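PDB 3H6E: carbohydrate kinase, FGGY from Novosphingobium aromaticivorans, which probably phosphorylates a sugar or a related substrate, as a member of the FGGY family of carbohydrate kinases. Local coordinates for residues T16-S21 against R35-L40; R46-P51 against P93-Q98; A147-W152 against A196-I201; T161-S166 against P200-G205. All blocks are in the same frame, centred on the assembly; numbering follows the deposited sequence.

In the fold
From the N terminus, contact 1 closes the hairpin of strands 17-23 and 29-36, at the edge of the six-stranded sheet. The chain then turns back on itself, and Leu40 N probably bonds to Arg47 O. Contact 2 closes the next loop by setting the lead-in to helix 50-63 against residues 93-98. Contact 3 joins strand 148-151 to the loop at 196-201. Contact 4 pairs strands 166-167 and 201-202. Its span opens inside that of contact 3 and ends just beyond it, so the two overlap, sharing Pro200 and Ile201. Contacts 1, 2 and 3 follow in series without nesting. Trp152 links contacts 2 and 3 by packing on Leu48 and Pro93.

Contact 1: T16-S21 against R35-L40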
loop_
_atom_site.group_PDB
_atom_site.type_symbol
_atom_site.label_atom_id
_atom_site.label_comp_id
_atom_site.label_asym_id
_atom_site.label_seq_id
_atom_site.Cartn_x
_atom_site.Cartn_y
_atom_site.Cartn_z
ATOM N N THR A 16 5.771 -9.063 5.262
ATOM C CA THR A 16 5.866 -10.518 5.193
ATOM C C THR A 16 7.120 -10.984 4.447
ATOM O O THR A 16 7.635 -12.074 4.704
ATOM C CB THR A 16 4.606 -11.151 4.557
ATOM O OG1 THR A 16 4.580 -10.885 3.150
ATOM C CG2 THR A 16 3.346 -10.589 5.200
ATOM N N LEU A 17 7.609 -10.160 3.527
ATOM C CA LEU A 17 8.801 -10.511 2.760
ATOM C C LEU A 17 9.809 -9.372 2.711
ATOM O O LEU A 17 9.453 -8.226 2.443
ATOM C CB LEU A 17 8.430 -10.935 1.335
ATOM C CG LEU A 17 7.734 -12.288 1.174
ATOM C CD1 LEU A 17 7.421 -12.561 -0.291
ATOM C CD2 LEU A 17 8.582 -13.406 1.760
ATOM N N SER A 18 11.069 -9.701 2.976
ATOM C CA SER A 18 12.162 -8.754 2.800
ATOM C C SER A 18 12.992 -9.139 1.577
ATOM O O SER A 18 13.482 -10.263 1.472
ATOM C CB SER A 18 13.036 -8.682 4.056
ATOM O OG SER A 18 13.419 -9.972 4.496
ATOM N N LYS A 19 13.131 -8.200 0.648
ATOM C CA LYS A 19 13.792 -8.468 -0.620
ATOM C C LYS A 19 14.929 -7.487 -0.876
ATOM O O LYS A 19 14.750 -6.276 -0.776
ATOM C CB LYS A 19 12.786 -8.375 -1.769
ATOM C CG LYS A 19 11.404 -8.919 -1.438
ATOM C CD LYS A 19 10.515 -8.960 -2.674
ATOM C CE LYS A 19 9.250 -9.774 -2.424
ATOM N NZ LYS A 19 8.469 -10.008 -3.675
ATOM N N VAL A 20 16.099 -8.019 -1.209
ATOM C CA VAL A 20 17.205 -7.192 -1.666
ATOM C C VAL A 20 17.433 -7.467 -3.146
ATOM O O VAL A 20 17.462 -8.622 -3.573
ATOM C CB VAL A 20 18.489 -7.461 -0.871
ATOM C CG1 VAL A 20 19.605 -6.544 -1.349
ATOM C CG2 VAL A 20 18.236 -7.272 0.618
ATOM N N SER A 21 17.589 -6.405 -3.929
ATOM C CA SER A 21 17.621 -6.539 -5.379
ATOM C C SER A 21 18.707 -5.703 -6.049
ATOM O O SER A 21 18.961 -4.563 -5.661
ATOM C CB SER A 21 16.254 -6.183 -5.962
ATOM O OG SER A 21 15.792 -4.935 -5.475
ATOM N N ARG A 35 13.527 -13.543 1.751
ATOM C CA ARG A 35 13.581 -14.105 3.091
ATOM C C ARG A 35 12.372 -13.647 3.894
ATOM O O ARG A 35 12.204 -12.453 4.140
ATOM C CB ARG A 35 14.855 -13.637 3.788
ATOM C CG ARG A 35 14.906 -13.924 5.269
ATOM C CD ARG A 35 15.660 -12.824 5.986
ATOM N NE ARG A 35 16.361 -13.323 7.161
ATOM C CZ ARG A 35 16.707 -12.571 8.200
ATOM N NH1 ARG A 35 16.400 -11.280 8.218
ATOM N NH2 ARG A 35 17.350 -13.114 9.223
ATOM N N PRO A 36 11.523 -14.596 4.312
ATOM C CA PRO A 36 10.339 -14.236 5.099
ATOM C C PRO A 36 10.740 -13.459 6.345
ATOM O O PRO A 36 11.846 -13.647 6.852
ATOM C CB PRO A 36 9.749 -15.595 5.490
ATOM C CG PRO A 36 10.272 -16.550 4.469
ATOM C CD PRO A 36 11.641 -16.050 4.113
ATOM N N SER A 37 9.854 -12.594 6.828
ATOM C CA SER A 37 10.133 -11.797 8.017
ATOM C C SER A 37 9.489 -12.431 9.244
ATOM O O SER A 37 8.274 -12.360 9.416
ATOM C CB SER A 37 9.602 -10.373 7.836
ATOM O OG SER A 37 9.754 -9.934 6.494
ATOM N N ILE A 38 10.302 -13.055 10.093
ATOM C CA ILE A 38 9.788 -13.690 11.306
ATOM C C ILE A 38 9.725 -12.688 12.458
ATOM O O ILE A 38 10.630 -11.867 12.626
ATOM C CB ILE A 38 10.634 -14.916 11.718
ATOM C CG1 ILE A 38 11.678 -14.538 12.771
ATOM C CG2 ILE A 38 11.281 -15.554 10.495
ATOM C CD1 ILE A 38 12.583 -15.684 13.176
ATOM N N PRO A 39 8.641 -12.742 13.247
ATOM C CA PRO A 39 8.458 -11.831 14.382
ATOM C C PRO A 39 9.485 -12.081 15.479
ATOM O O PRO A 39 10.087 -13.152 15.533
ATOM C CB PRO A 39 7.051 -12.172 14.886
ATOM C CG PRO A 39 6.379 -12.856 13.742
ATOM C CD PRO A 39 7.469 -13.610 13.045
ATOM N N LEU A 40 9.676 -11.090 16.342
ATOM C CA LEU A 40 10.616 -11.187 17.449
ATOM C C LEU A 40 9.876 -11.016 18.770
ATOM O O LEU A 40 9.235 -9.989 19.003
ATOM C CB LEU A 40 11.688 -10.104 17.323
ATOM C CG LEU A 40 12.769 -10.070 18.405
ATOM C CD1 LEU A 40 14.075 -10.633 17.866
ATOM C CD2 LEU A 40 12.973 -8.651 18.901
#
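The flat carbonyl group of Arg35 takes two donors from Ser18. The hydroxyl Ser18 OG lies in the carbonyl plane, 2.8 Å from Arg35 O. The backbone Ser18 N comes from above that plane, 35° out of it, and bonds to Arg35 O at 3.2 Å. With chi1 at 50°, Ser18 OG sits between its own N and carbonyl carbon, which lets hydroxyl and amide reach the same oxygen. At the Thr16 carbonyl, Ser37 N bonds to Thr16 O at 3.1 Å. A C-H...O contact from Pro36 CA, 3.5 Å from Thr16 O, lies beside it. On the face that carries Leu17 and Pro36, Leu17 CD2 packs on Pro36 CA at 3.9 Å. These two residues form an antiparallel non-hydrogen-bonded pair at the end of the hairpin. Arg35 leads away from the neighbouring strand, and its NH2 makes a salt bridge to Asp52 of helix 50-63. Ser18 packs on Trp56 of that helix. Apolar contact is slight, and polar atoms do most of the joining. The buried Ser18 hydroxyl is satisfied by a backbone oxygen of the edge strand.

Contact 2: R46-P51 against P93-Q98; sequences RRLDAP and PLDYEQ
Arg46 crosses the turn at 95-98 obliquely and can be followed outward. Its CB touches Asp95 CB at 3.7 Å, and CB is also near Gln98 OE1. CD passes Gln98 OE1 at 3.9 Å. Bends at chi2 (135°) and chi3 (70°) then fold the chain over the turn, with Glu97 O and Gln98 N over one face of the guanidinium. At the tip, Arg46 NH2 meets Glu97 CB at 3.5 Å. The Glu97 carboxylate is near but beyond salt-bridge distance, and its plane is 63° from that of the guanidinium.

Three hydrogen bonds from backbone N-H groups join the segments. One goes to a side chain: Arg46 N points almost straight at Gln98 OE1, at 3.1 Å. The other two run between backbones. Asp95 N bonds to Arg46 O at 2.8 Å, and Leu48 N bonds to Pro93 O at 2.8 Å. Arg47 and Leu94 face each other in a single bridge. Arg47 lies beside Leu94, whose CD1 is over one face of the guanidinium, toward its rim, while Arg47 NE bonds to Pro92 O. Leu48 CD1 packs on Asp95 CA at 3.8 Å, and Ala50 CB packs on Pro93 CD at 4.0 Å. Trp152 packs on Leu48 and Pro93.

Asp95 OD1 uses its anti lone pair to accept from Glu97 N, and it also forms a salt bridge with Lys15. On the other segment, Asp49 OD1 accepts from Asp52 N. The helix start, capped by Asp49, meets Pro93 at one end of the contact; at the other end an Asx turn overlaps a type I beta turn.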
loop_
_atom_site.group_PDB
_atom_site.type_symbol
_atom_site.label_atom_id
_atom_site.label_comp_id
_atom_site.label_asym_id
_atom_site.label_seq_id
_atom_site.Cartn_x
_atom_site.Cartn_y
_atom_site.Cartn_z
ATOM N N ARG A 46 5.260 -8.588 20.231
ATOM C CA ARG A 46 5.801 -8.892 18.909
ATOM C C ARG A 46 6.533 -7.692 18.314
ATOM O O ARG A 46 6.048 -6.562 18.370
ATOM C CB ARG A 46 4.694 -9.380 17.972
ATOM C CG ARG A 46 4.451 -10.880 18.050
ATOM C CD ARG A 46 2.967 -11.213 18.118
ATOM N NE ARG A 46 2.268 -10.958 16.863
ATOM C CZ ARG A 46 0.944 -10.891 16.751
ATOM N NH1 ARG A 46 0.176 -11.054 17.821
ATOM N NH2 ARG A 46 0.385 -10.659 15.571
ATOM N N ARG A 47 7.707 -7.951 17.746
ATOM C CA ARG A 47 8.569 -6.889 17.244
ATOM C C ARG A 47 9.046 -7.171 15.829
ATOM O O ARG A 47 9.170 -8.328 15.424
ATOM C CB ARG A 47 9.789 -6.727 18.157
ATOM C CG ARG A 47 9.467 -6.772 19.643
ATOM C CD ARG A 47 8.822 -5.485 20.105
ATOM N NE ARG A 47 9.810 -4.520 20.577
ATOM C CZ ARG A 47 9.886 -4.085 21.832
ATOM N NH1 ARG A 47 9.022 -4.518 22.738
ATOM N NH2 ARG A 47 10.813 -3.206 22.180
ATOM N N LEU A 48 9.305 -6.106 15.077
ATOM C CA LEU A 48 10.059 -6.219 13.837
ATOM C C LEU A 48 11.487 -6.589 14.215
ATOM O O LEU A 48 12.070 -5.987 15.116
ATOM C CB LEU A 48 10.042 -4.896 13.073
ATOM C CG LEU A 48 8.921 -4.666 12.056
ATOM C CD1 LEU A 48 7.669 -5.448 12.418
ATOM C CD2 LEU A 48 8.624 -3.178 11.928
ATOM N N ASP A 49 12.046 -7.590 13.546
ATOM C CA ASP A 49 13.375 -8.068 13.899
ATOM C C ASP A 49 14.457 -7.230 13.233
ATOM O O ASP A 49 15.063 -7.653 12.252
ATOM C CB ASP A 49 13.539 -9.540 13.524
ATOM C CG ASP A 49 14.703 -10.196 14.241
ATOM O OD1 ASP A 49 15.545 -9.462 14.805
ATOM O OD2 ASP A 49 14.771 -11.445 14.241
ATOM N N ALA A 50 14.697 -6.045 13.783
ATOM C CA ALA A 50 15.665 -5.108 13.221
ATOM C C ALA A 50 17.109 -5.609 13.290
ATOM O O ALA A 50 17.796 -5.654 12.270
ATOM C CB ALA A 50 15.539 -3.738 13.892
ATOM N N PRO A 51 17.578 -5.985 14.491
ATOM C CA PRO A 51 18.977 -6.407 14.608
ATOM C C PRO A 51 19.300 -7.508 13.607
ATOM O O PRO A 51 20.298 -7.429 12.891
ATOM C CB PRO A 51 19.059 -6.967 16.034
ATOM C CG PRO A 51 17.929 -6.337 16.764
ATOM C CD PRO A 51 16.839 -6.158 15.754
ATOM N N PRO A 93 11.514 -2.189 16.810
ATOM C CA PRO A 93 10.191 -1.576 16.674
ATOM C C PRO A 93 9.086 -2.597 16.885
ATOM O O PRO A 93 9.295 -3.793 16.682
ATOM C CB PRO A 93 10.178 -1.082 15.226
ATOM C CG PRO A 93 11.614 -0.920 14.867
ATOM C CD PRO A 93 12.321 -2.029 15.588
ATOM N N LEU A 94 7.920 -2.120 17.297
ATOM C CA LEU A 94 6.775 -2.987 17.521
ATOM C C LEU A 94 6.245 -3.525 16.199
ATOM O O LEU A 94 6.269 -2.829 15.184
ATOM C CB LEU A 94 5.662 -2.222 18.240
ATOM C CG LEU A 94 5.840 -1.869 19.718
ATOM C CD1 LEU A 94 7.212 -1.276 19.989
ATOM C CD2 LEU A 94 4.739 -0.913 20.172
ATOM N N ASP A 95 5.783 -4.770 16.218
ATOM C CA ASP A 95 5.038 -5.336 15.103
ATOM C C ASP A 95 3.676 -4.655 15.114
ATOM O O ASP A 95 3.011 -4.636 16.146
ATOM C CB ASP A 95 4.881 -6.846 15.303
ATOM C CG ASP A 95 4.284 -7.545 14.093
ATOM O OD1 ASP A 95 3.199 -7.135 13.629
ATOM O OD2 ASP A 95 4.901 -8.522 13.614
ATOM N N TYR A 96 3.258 -4.079 13.992
ATOM C CA TYR A 96 1.995 -3.344 13.997
ATOM C C TYR A 96 0.798 -4.258 14.248
ATOM O O TYR A 96 -0.291 -3.792 14.575
ATOM C CB TYR A 96 1.809 -2.460 12.751
ATOM C CG TYR A 96 1.592 -3.171 11.426
ATOM C CD1 TYR A 96 0.493 -3.997 11.222
ATOM C CD2 TYR A 96 2.460 -2.963 10.358
ATOM C CE1 TYR A 96 0.287 -4.628 10.003
ATOM C CE2 TYR A 96 2.261 -3.585 9.139
ATOM C CZ TYR A 96 1.173 -4.416 8.965
ATOM O OH TYR A 96 0.977 -5.035 7.748
ATOM N N GLU A 97 1.015 -5.562 14.118
ATOM C CA GLU A 97 -0.032 -6.530 14.417
ATOM C C GLU A 97 -0.081 -6.864 15.905
ATOM O O GLU A 97 -1.001 -7.543 16.364
ATOM C CB GLU A 97 0.133 -7.806 13.587
ATOM C CG GLU A 97 -0.005 -7.588 12.090
ATOM C CD GLU A 97 -0.541 -8.809 11.367
ATOM O OE1 GLU A 97 0.130 -9.290 10.429
ATOM O OE2 GLU A 97 -1.637 -9.286 11.737
ATOM N N GLN A 98 0.908 -6.386 16.658
ATOM C CA GLN A 98 0.906 -6.573 18.106
ATOM C C GLN A 98 -0.278 -5.862 18.741
ATOM O O GLN A 98 -0.523 -4.683 18.481
ATOM C CB GLN A 98 2.206 -6.080 18.745
ATOM C CG GLN A 98 2.114 -5.888 20.263
ATOM C CD GLN A 98 1.787 -7.176 21.010
ATOM O OE1 GLN A 98 2.223 -8.261 20.625
ATOM N NE2 GLN A 98 1.021 -7.056 22.088
#

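Contact 3: A147-W152 against A196-I201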
loop_
_atom_site.group_PDB
_atom_site.type_symbol
_atom_site.label_atom_id
_atom_site.label_comp_id
_atom_site.label_asym_id
_atom_site.label_seq_id
_atom_site.Cartn_x
_atom_site.Cartn_y
_atom_site.Cartn_z
ATOM N N ALA A 147 14.327 10.246 22.660
ATOM C CA ALA A 147 14.398 9.510 21.409
ATOM C C ALA A 147 14.315 10.396 20.174
ATOM O O ALA A 147 13.633 11.417 20.171
ATOM C CB ALA A 147 13.309 8.447 21.366
ATOM N N THR A 148 15.032 9.995 19.133
ATOM C CA THR A 148 14.785 10.501 17.799
ATOM C C THR A 148 13.852 9.515 17.119
ATOM O O THR A 148 14.089 8.310 17.150
ATOM C CB THR A 148 16.081 10.615 16.992
ATOM O OG1 THR A 148 16.896 11.649 17.554
ATOM C CG2 THR A 148 15.777 10.941 15.526
ATOM N N LEU A 149 12.776 10.020 16.532
ATOM C CA LEU A 149 11.815 9.154 15.866
ATOM C C LEU A 149 12.041 9.166 14.363
ATOM O O LEU A 149 12.510 10.157 13.802
ATOM C CB LEU A 149 10.384 9.553 16.220
ATOM C CG LEU A 149 10.014 9.196 17.660
ATOM C CD1 LEU A 149 8.605 9.654 18.005
ATOM C CD2 LEU A 149 10.168 7.697 17.880
ATOM N N LEU A 150 11.696 8.060 13.716
ATOM C CA LEU A 150 12.151 7.820 12.361
ATOM C C LEU A 150 11.419 6.619 11.765
ATOM O O LEU A 150 11.470 5.516 12.315
ATOM C CB LEU A 150 13.661 7.574 12.405
ATOM C CG LEU A 150 14.491 7.535 11.129
ATOM C CD1 LEU A 150 15.959 7.730 11.447
ATOM C CD2 LEU A 150 14.285 6.220 10.466
ATOM N N PRO A 151 10.728 6.830 10.635
ATOM C CA PRO A 151 9.939 5.761 10.014
ATOM C C PRO A 151 10.776 4.523 9.697
ATOM O O PRO A 151 11.995 4.613 9.579
ATOM C CB PRO A 151 9.435 6.407 8.717
ATOM C CG PRO A 151 9.454 7.871 8.991
ATOM C CD PRO A 151 10.642 8.090 9.877
ATOM N N TRP A 152 10.108 3.382 9.557
ATOM C CA TRP A 152 10.755 2.095 9.313
ATOM C C TRP A 152 11.662 2.111 8.082
ATOM O O TRP A 152 12.816 1.687 8.144
ATOM C CB TRP A 152 9.675 1.020 9.185
ATOM C CG TRP A 152 10.148 -0.365 8.836
ATOM C CD1 TRP A 152 9.761 -1.112 7.761
ATOM C CD2 TRP A 152 11.064 -1.180 9.580
ATOM N NE1 TRP A 152 10.381 -2.335 7.787
ATOM C CE2 TRP A 152 11.187 -2.403 8.892
ATOM C CE3 TRP A 152 11.793 -0.992 10.756
ATOM C CZ2 TRP A 152 12.014 -3.430 9.338
ATOM C CZ3 TRP A 152 12.613 -2.014 11.197
ATOM C CH2 TRP A 152 12.717 -3.216 10.490
ATOM N N ALA A 196 8.301 16.975 17.488
ATOM C CA ALA A 196 9.629 17.502 17.778
ATOM C C ALA A 196 10.682 16.401 17.877
ATOM O O ALA A 196 11.881 16.667 17.774
ATOM C CB ALA A 196 9.600 18.330 19.059
ATOM N N ARG A 197 10.234 15.165 18.080
ATOM C CA ARG A 197 11.147 14.034 18.214
ATOM C C ARG A 197 11.589 13.456 16.867
ATOM O O ARG A 197 12.581 12.730 16.799
ATOM C CB ARG A 197 10.505 12.922 19.041
ATOM C CG ARG A 197 10.069 13.325 20.437
ATOM C CD ARG A 197 9.375 12.147 21.110
ATOM N NE ARG A 197 8.804 12.480 22.409
ATOM C CZ ARG A 197 8.072 11.639 23.134
ATOM N NH1 ARG A 197 7.819 10.415 22.680
ATOM N NH2 ARG A 197 7.589 12.017 24.310
ATOM N N PHE A 198 10.855 13.771 15.805
ATOM C CA PHE A 198 11.133 13.199 14.485
ATOM C C PHE A 198 12.376 13.758 13.786
ATOM O O PHE A 198 12.656 14.958 13.834
ATOM C CB PHE A 198 9.910 13.334 13.571
ATOM C CG PHE A 198 8.928 12.205 13.710
ATOM C CD1 PHE A 198 9.013 11.094 12.888
ATOM C CD2 PHE A 198 7.928 12.250 14.668
ATOM C CE1 PHE A 198 8.118 10.052 13.013
ATOM C CE2 PHE A 198 7.029 11.209 14.800
ATOM C CZ PHE A 198 7.126 10.106 13.969
ATOM N N ALA A 199 13.114 12.868 13.132
ATOM C CA ALA A 199 14.235 13.266 12.295
ATOM C C ALA A 199 13.749 14.193 11.184
ATOM O O ALA A 199 12.632 14.037 10.692
ATOM C CB ALA A 199 14.903 12.046 11.708
ATOM N N PRO A 200 14.586 15.167 10.791
ATOM C CA PRO A 200 14.189 16.162 9.788
ATOM C C PRO A 200 13.616 15.507 8.541
ATOM O O PRO A 200 14.192 14.547 8.028
ATOM C CB PRO A 200 15.504 16.874 9.464
ATOM C CG PRO A 200 16.307 16.740 10.712
ATOM C CD PRO A 200 15.959 15.389 11.277
ATOM N N ILE A 201 12.483 16.013 8.071
ATOM C CA ILE A 201 11.838 15.463 6.885
ATOM C C ILE A 201 12.624 15.765 5.613
ATOM O O ILE A 201 13.064 16.895 5.386
ATOM C CB ILE A 201 10.391 15.970 6.732
ATOM C CG1 ILE A 201 9.478 15.269 7.743
ATOM C CG2 ILE A 201 9.898 15.736 5.312
ATOM C CD1 ILE A 201 8.055 15.792 7.759
#
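Two backbone hydrogen bonds join the segments, both to Leu149. Leu149 N bonds to Arg197 O at 2.7 Å. Ala199 N bonds to Leu149 O at 2.9 Å. C-H...O contacts flank them: Thr148 CA stands 3.3 Å from Arg197 O, and Phe198 CA 3.4 Å from Leu149 O.

The aromatic contact is a CH-pi interaction. Leu149 CB sits over the centre of one face of the Phe198 ring, 3.7 Å from the centroid and only 2° off the normal. Pro151 CD lies at the ring's edge, near its plane. The ring also meets Phe185.

Apolar packing fills in the sides. With CG of Leu149 anti to its carbonyl carbon (chi1 -72°), CD1 reaches Phe198 CE2 at 3.9 Å and also touches Arg197 CB. Arg197 runs side by side with Leu149, and its extended chain carries NH1 to a salt bridge with Asp137. On the other side of the backbone bonds, Thr148 CG2 touches Ala199 CB at 4.1 Å.

Strand 148-151 is an outer strand of a small antiparallel sheet. Thr148 and Leu150 bond to Leu84 and Ala82 of strand 81-85, while Leu149 bonds on the other side. Residues 197-199 run in broadly the same direction, and a single bridge, Leu149 to Phe198, joins them to the edge. All this lies in the N-terminal FGGY family region, which belongs to the actin-like ATPase clan.

Contact 4: T161-S166 against P200-G205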
loop_
_atom_site.group_PDB
_atom_site.type_symbol
_atom_site.label_atom_id
_atom_site.label_comp_id
_atom_site.label_asym_id
_atom_site.label_seq_id
_atom_site.Cartn_x
_atom_site.Cartn_y
_atom_site.Cartn_z
ATOM N N THR A 161 24.066 4.716 6.926
ATOM C CA THR A 161 24.494 6.087 6.665
ATOM C C THR A 161 24.808 6.910 7.917
ATOM O O THR A 161 25.537 7.902 7.845
ATOM C CB THR A 161 23.431 6.832 5.836
ATOM O OG1 THR A 161 24.065 7.687 4.880
ATOM C CG2 THR A 161 22.527 7.646 6.737
ATOM N N GLY A 162 24.255 6.509 9.057
ATOM C CA GLY A 162 24.458 7.243 10.292
ATOM C C GLY A 162 23.586 8.480 10.418
ATOM O O GLY A 162 23.444 9.037 11.503
ATOM N N ARG A 163 23.003 8.920 9.310
ATOM C CA ARG A 163 22.124 10.081 9.343
ATOM C C ARG A 163 20.660 9.683 9.464
ATOM O O ARG A 163 20.140 8.914 8.652
ATOM C CB ARG A 163 22.327 10.976 8.116
ATOM C CG ARG A 163 21.458 12.230 8.139
ATOM C CD ARG A 163 22.085 13.375 7.362
ATOM N NE ARG A 163 21.579 13.474 5.998
ATOM C CZ ARG A 163 20.670 14.363 5.598
ATOM N NH1 ARG A 163 20.161 15.236 6.459
ATOM N NH2 ARG A 163 20.271 14.383 4.334
ATOM N N ALA A 164 20.007 10.215 10.489
ATOM C CA ALA A 164 18.584 10.009 10.690
ATOM C C ALA A 164 17.779 11.022 9.884
ATOM O O ALA A 164 18.088 12.218 9.877
ATOM C CB ALA A 164 18.239 10.118 12.168
ATOM N N VAL A 165 16.738 10.534 9.220
ATOM C CA VAL A 165 15.864 11.375 8.416
ATOM C C VAL A 165 14.451 10.792 8.411
ATOM O O VAL A 165 14.261 9.618 8.716
ATOM C CB VAL A 165 16.404 11.506 6.971
ATOM C CG1 VAL A 165 15.281 11.765 5.984
ATOM C CG2 VAL A 165 17.467 12.601 6.892
ATOM N N SER A 166 13.460 11.616 8.096
ATOM C CA SER A 166 12.103 11.118 7.901
ATOM C C SER A 166 11.661 11.335 6.461
ATOM O O SER A 166 12.218 12.172 5.753
ATOM C CB SER A 166 11.128 11.802 8.862
ATOM O OG SER A 166 11.395 11.432 10.203
ATOM N N PRO A 200 14.586 15.167 10.791
ATOM C CA PRO A 200 14.189 16.162 9.788
ATOM C C PRO A 200 13.616 15.507 8.541
ATOM O O PRO A 200 14.192 14.547 8.028
ATOM C CB PRO A 200 15.504 16.874 9.464
ATOM C CG PRO A 200 16.307 16.740 10.712
ATOM C CD PRO A 200 15.959 15.389 11.277
ATOM N N ILE A 201 12.483 16.013 8.071
ATOM C CA ILE A 201 11.838 15.463 6.885
ATOM C C ILE A 201 12.624 15.765 5.613
ATOM O O ILE A 201 13.064 16.895 5.386
ATOM C CB ILE A 201 10.391 15.970 6.732
ATOM C CG1 ILE A 201 9.478 15.269 7.743
ATOM C CG2 ILE A 201 9.898 15.736 5.312
ATOM C CD1 ILE A 201 8.055 15.792 7.759
ATOM N N VAL A 202 12.794 14.734 4.797
ATOM C CA VAL A 202 13.526 14.826 3.540
ATOM C C VAL A 202 12.678 14.186 2.447
ATOM O O VAL A 202 11.736 13.447 2.741
ATOM C CB VAL A 202 14.904 14.130 3.661
ATOM C CG1 VAL A 202 15.218 13.278 2.451
ATOM C CG2 VAL A 202 15.998 15.151 3.921
ATOM N N ARG A 203 12.985 14.492 1.192
ATOM C CA ARG A 203 12.263 13.900 0.071
ATOM C C ARG A 203 12.839 12.533 -0.287
ATOM O O ARG A 203 14.055 12.344 -0.300
ATOM C CB ARG A 203 12.265 14.854 -1.123
ATOM C CG ARG A 203 11.711 16.224 -0.756
ATOM C CD ARG A 203 11.725 17.210 -1.911
ATOM N NE ARG A 203 10.563 17.067 -2.785
ATOM C CZ ARG A 203 9.306 17.289 -2.408
ATOM N NH1 ARG A 203 9.031 17.645 -1.159
ATOM N NH2 ARG A 203 8.319 17.138 -3.282
ATOM N N ALA A 204 11.948 11.583 -0.565
ATOM C CA ALA A 204 12.313 10.184 -0.803
ATOM C C ALA A 204 13.506 9.995 -1.740
ATOM O O ALA A 204 14.295 9.062 -1.573
ATOM C CB ALA A 204 11.100 9.405 -1.325
ATOM N N GLY A 205 13.633 10.876 -2.727
ATOM C CA GLY A 205 14.700 10.770 -3.705
ATOM C C GLY A 205 15.982 11.480 -3.311
ATOM O O GLY A 205 17.010 11.323 -3.975
#
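Ser166 and Ile201 form a parallel bridge, the core of the short two-stranded sheet of strands 166-167 and 201-202. The tight part rests on two backbone bonds. Ser166 N bonds to Pro200 O at 3.0 Å, and Val202 N bonds to Ser166 O at 2.8 Å. Ser166 thus donates to one residue and accepts from another, on either side of Ile201. Val165 CG1 lies anti to its own N (chi1 153°) and comes within 3.6 Å of Pro200 O. Beside these bonds, the side chains of Val165 and Val202 cross at about a right angle. Val202 also packs on Ala229 of strand 226-232.

The looser side is made by exposed residues. The Pro200 ring is here, with its CD 4.1 Å from Ala164 O. Ile201 CG1 meets Ser166 CB at 4.0 Å. Arg163 NH2 comes within 4.4 Å of Val202 CG2, which lies oblique to the guanidinium. That guanidinium carries Val165 CG2 over one face, toward its rim, and Arg163 NE bonds to Val208 O. Back on the buried side, the Ser166 side chain points to the same face as Ile201. Its hydroxyl OG is hydrogen-bonded to Ala199 O.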